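Local coordinates for peptide-binding protein (Photobacterium damsela subsp. piscicida, PDB 6SQX), which probably acts as a secreted cysteine endopeptidase of the NlpC/P60 family that cuts the peptidoglycan of potentially competing bacteria, at residues I353-D358 with N388-T393. Residues are numbered along the deposited sequence; the frame is centred on the assembly and turned at random.
Sequences IYSMYD and NSKTST
K390 lays the aliphatic part of its side chain over one face of the Y357 ring, and this pair carries most of a small contact at the protein surface. Along 388-393, S389 points away from 353-358, while K390, the next residue, points toward it. The CB of K390 stands over the face, displaced toward the rim, 3.5 Å from CD1 of Y357 and 3.8 Å from the ring centroid, a CH-pi contact. With CG anti to the backbone N (chi1 -179°), the lysine chain runs on across the ring at roughly a right angle to the tyrosine side chain. K390 CG lies 3.6 Å from Y357 CG, and K390 CD continues over CD2 of the same ring. The bend at chi3 (63°) then leads the amino group off, and K390 NZ, 5.7 Å from the ring centroid, adds at most a weak cation-pi attraction. The backbone of K390 joins in through water: one molecule donates to K390 O and accepts from S355 OG. That hydroxyl also takes the N-H of Y357 in an ST turn, a bond that ties down the backbone at Y357. Further on, T393 OG1 hydrogen-bonds to S343 OG, and T393 touches F344 of helix 343-349. The contact thus links the hairpin loop between strands 382-387 and 395-405 to the end of edge strand 353-355, across intervening strand 467-472 of the NlpC/P60 sheet.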
loop_
_atom_site.group_PDB
_atom_site.type_symbol
_atom_site.label_atom_id
_atom_site.label_comp_id
_atom_site.label_asym_id
_atom_site.label_seq_id
_atom_site.Cartn_x
_atom_site.Cartn_y
_atom_site.Cartn_z
ATOM N N ILE A 353 -11.351 -4.380 15.203
ATOM C CA ILE A 353 -10.055 -4.822 15.707
ATOM C C ILE A 353 -10.244 -5.630 16.985
ATOM O O ILE A 353 -11.114 -5.333 17.819
ATOM C CB ILE A 353 -9.117 -3.626 15.937
ATOM C CG1 ILE A 353 -7.675 -4.105 16.101
ATOM C CG2 ILE A 353 -9.546 -2.783 17.158
ATOM C CD1 ILE A 353 -6.666 -2.967 16.029
ATOM N N TYR A 354 -9.441 -6.672 17.138
ATOM C CA TYR A 354 -9.368 -7.469 18.353
ATOM C C TYR A 354 -7.940 -7.359 18.864
ATOM O O TYR A 354 -7.014 -7.929 18.265
ATOM C CB TYR A 354 -9.741 -8.923 18.066
ATOM C CG TYR A 354 -9.618 -9.809 19.272
ATOM C CD1 TYR A 354 -10.397 -9.588 20.404
ATOM C CD2 TYR A 354 -8.720 -10.867 19.288
ATOM C CE1 TYR A 354 -10.277 -10.395 21.510
ATOM C CE2 TYR A 354 -8.598 -11.689 20.399
ATOM C CZ TYR A 354 -9.373 -11.439 21.508
ATOM O OH TYR A 354 -9.272 -12.252 22.615
ATOM N N SER A 355 -7.754 -6.631 19.962
ATOM C CA SER A 355 -6.431 -6.417 20.535
ATOM C C SER A 355 -6.079 -7.529 21.518
ATOM O O SER A 355 -6.851 -7.845 22.433
ATOM C CB SER A 355 -6.357 -5.066 21.246
ATOM O OG SER A 355 -5.228 -5.013 22.114
ATOM N N MET A 356 -4.886 -8.091 21.352
ATOM C CA MET A 356 -4.349 -9.116 22.237
ATOM C C MET A 356 -3.236 -8.553 23.113
ATOM O O MET A 356 -2.366 -9.291 23.578
ATOM C CB MET A 356 -3.876 -10.320 21.422
ATOM C CG MET A 356 -5.030 -11.174 20.934
ATOM S SD MET A 356 -4.584 -12.359 19.658
ATOM C CE MET A 356 -4.831 -11.323 18.225
ATOM N N TYR A 357 -3.278 -7.236 23.344
ATOM C CA TYR A 357 -2.357 -6.553 24.253
ATOM C C TYR A 357 -2.295 -7.212 25.629
ATOM O O TYR A 357 -1.228 -7.271 26.250
ATOM C CB TYR A 357 -2.835 -5.104 24.415
ATOM C CG TYR A 357 -2.150 -4.307 25.506
ATOM C CD1 TYR A 357 -0.899 -3.756 25.309
ATOM C CD2 TYR A 357 -2.777 -4.071 26.720
ATOM C CE1 TYR A 357 -0.261 -3.017 26.283
ATOM C CE2 TYR A 357 -2.148 -3.339 27.707
ATOM C CZ TYR A 357 -0.895 -2.802 27.483
ATOM O OH TYR A 357 -0.273 -2.063 28.470
ATOM N N ASP A 358 -3.424 -7.673 26.148
ATOM C CA ASP A 358 -3.395 -8.234 27.490
ATOM C C ASP A 358 -3.165 -9.736 27.495
ATOM O O ASP A 358 -3.416 -10.383 28.512
ATOM C CB ASP A 358 -4.660 -7.856 28.266
ATOM C CG ASP A 358 -5.923 -8.280 27.562
ATOM O OD1 ASP A 358 -5.848 -8.753 26.401
ATOM O OD2 ASP A 358 -7.005 -8.134 28.176
ATOM N N ASN A 388 4.589 -1.500 18.876
ATOM C CA ASN A 388 5.378 -1.319 20.092
ATOM C C ASN A 388 4.585 -0.729 21.249
ATOM O O ASN A 388 5.166 -0.485 22.304
ATOM C CB ASN A 388 6.625 -0.456 19.827
ATOM C CG ASN A 388 6.298 1.019 19.544
ATOM O OD1 ASN A 388 5.164 1.476 19.708
ATOM N ND2 ASN A 388 7.311 1.769 19.116
ATOM N N SER A 389 3.290 -0.477 21.064
ATOM C CA SER A 389 2.401 -0.026 22.128
ATOM C C SER A 389 1.031 -0.648 21.882
ATOM O O SER A 389 0.772 -1.221 20.819
ATOM C CB SER A 389 2.274 1.508 22.164
ATOM O OG SER A 389 1.473 1.983 21.085
ATOM N N LYS A 390 0.132 -0.516 22.869
ATOM C CA LYS A 390 -1.192 -1.123 22.741
ATOM C C LYS A 390 -1.886 -0.730 21.441
ATOM O O LYS A 390 -2.482 -1.582 20.761
ATOM C CB LYS A 390 -2.069 -0.742 23.947
ATOM C CG LYS A 390 -3.471 -1.364 23.892
ATOM C CD LYS A 390 -4.305 -1.103 25.167
ATOM C CE LYS A 390 -4.570 0.374 25.367
ATOM N NZ LYS A 390 -5.458 0.608 26.564
ATOM N N THR A 391 -1.803 0.550 21.056
ATOM C CA THR A 391 -2.587 1.044 19.930
ATOM C C THR A 391 -1.781 1.298 18.660
ATOM O O THR A 391 -2.386 1.479 17.597
ATOM C CB THR A 391 -3.345 2.320 20.311
ATOM O OG1 THR A 391 -2.402 3.328 20.687
ATOM C CG2 THR A 391 -4.288 2.038 21.483
ATOM N N SER A 392 -0.457 1.325 18.715
ATOM C CA SER A 392 0.260 1.633 17.483
ATOM C C SER A 392 0.577 0.374 16.688
ATOM O O SER A 392 0.593 -0.747 17.206
ATOM C CB SER A 392 1.538 2.412 17.772
ATOM O OG SER A 392 2.467 1.595 18.445
ATOM N N THR A 393 0.785 0.567 15.396
ATOM C CA THR A 393 1.177 -0.545 14.556
ATOM C C THR A 393 2.404 -0.170 13.742
ATOM O O THR A 393 2.527 0.946 13.237
ATOM C CB THR A 393 0.026 -0.980 13.601
ATOM O OG1 THR A 393 -0.396 0.142 12.825
ATOM C CG2 THR A 393 -1.177 -1.561 14.395
HETATM O O HOH W 1 -2.866 -4.325 20.770
#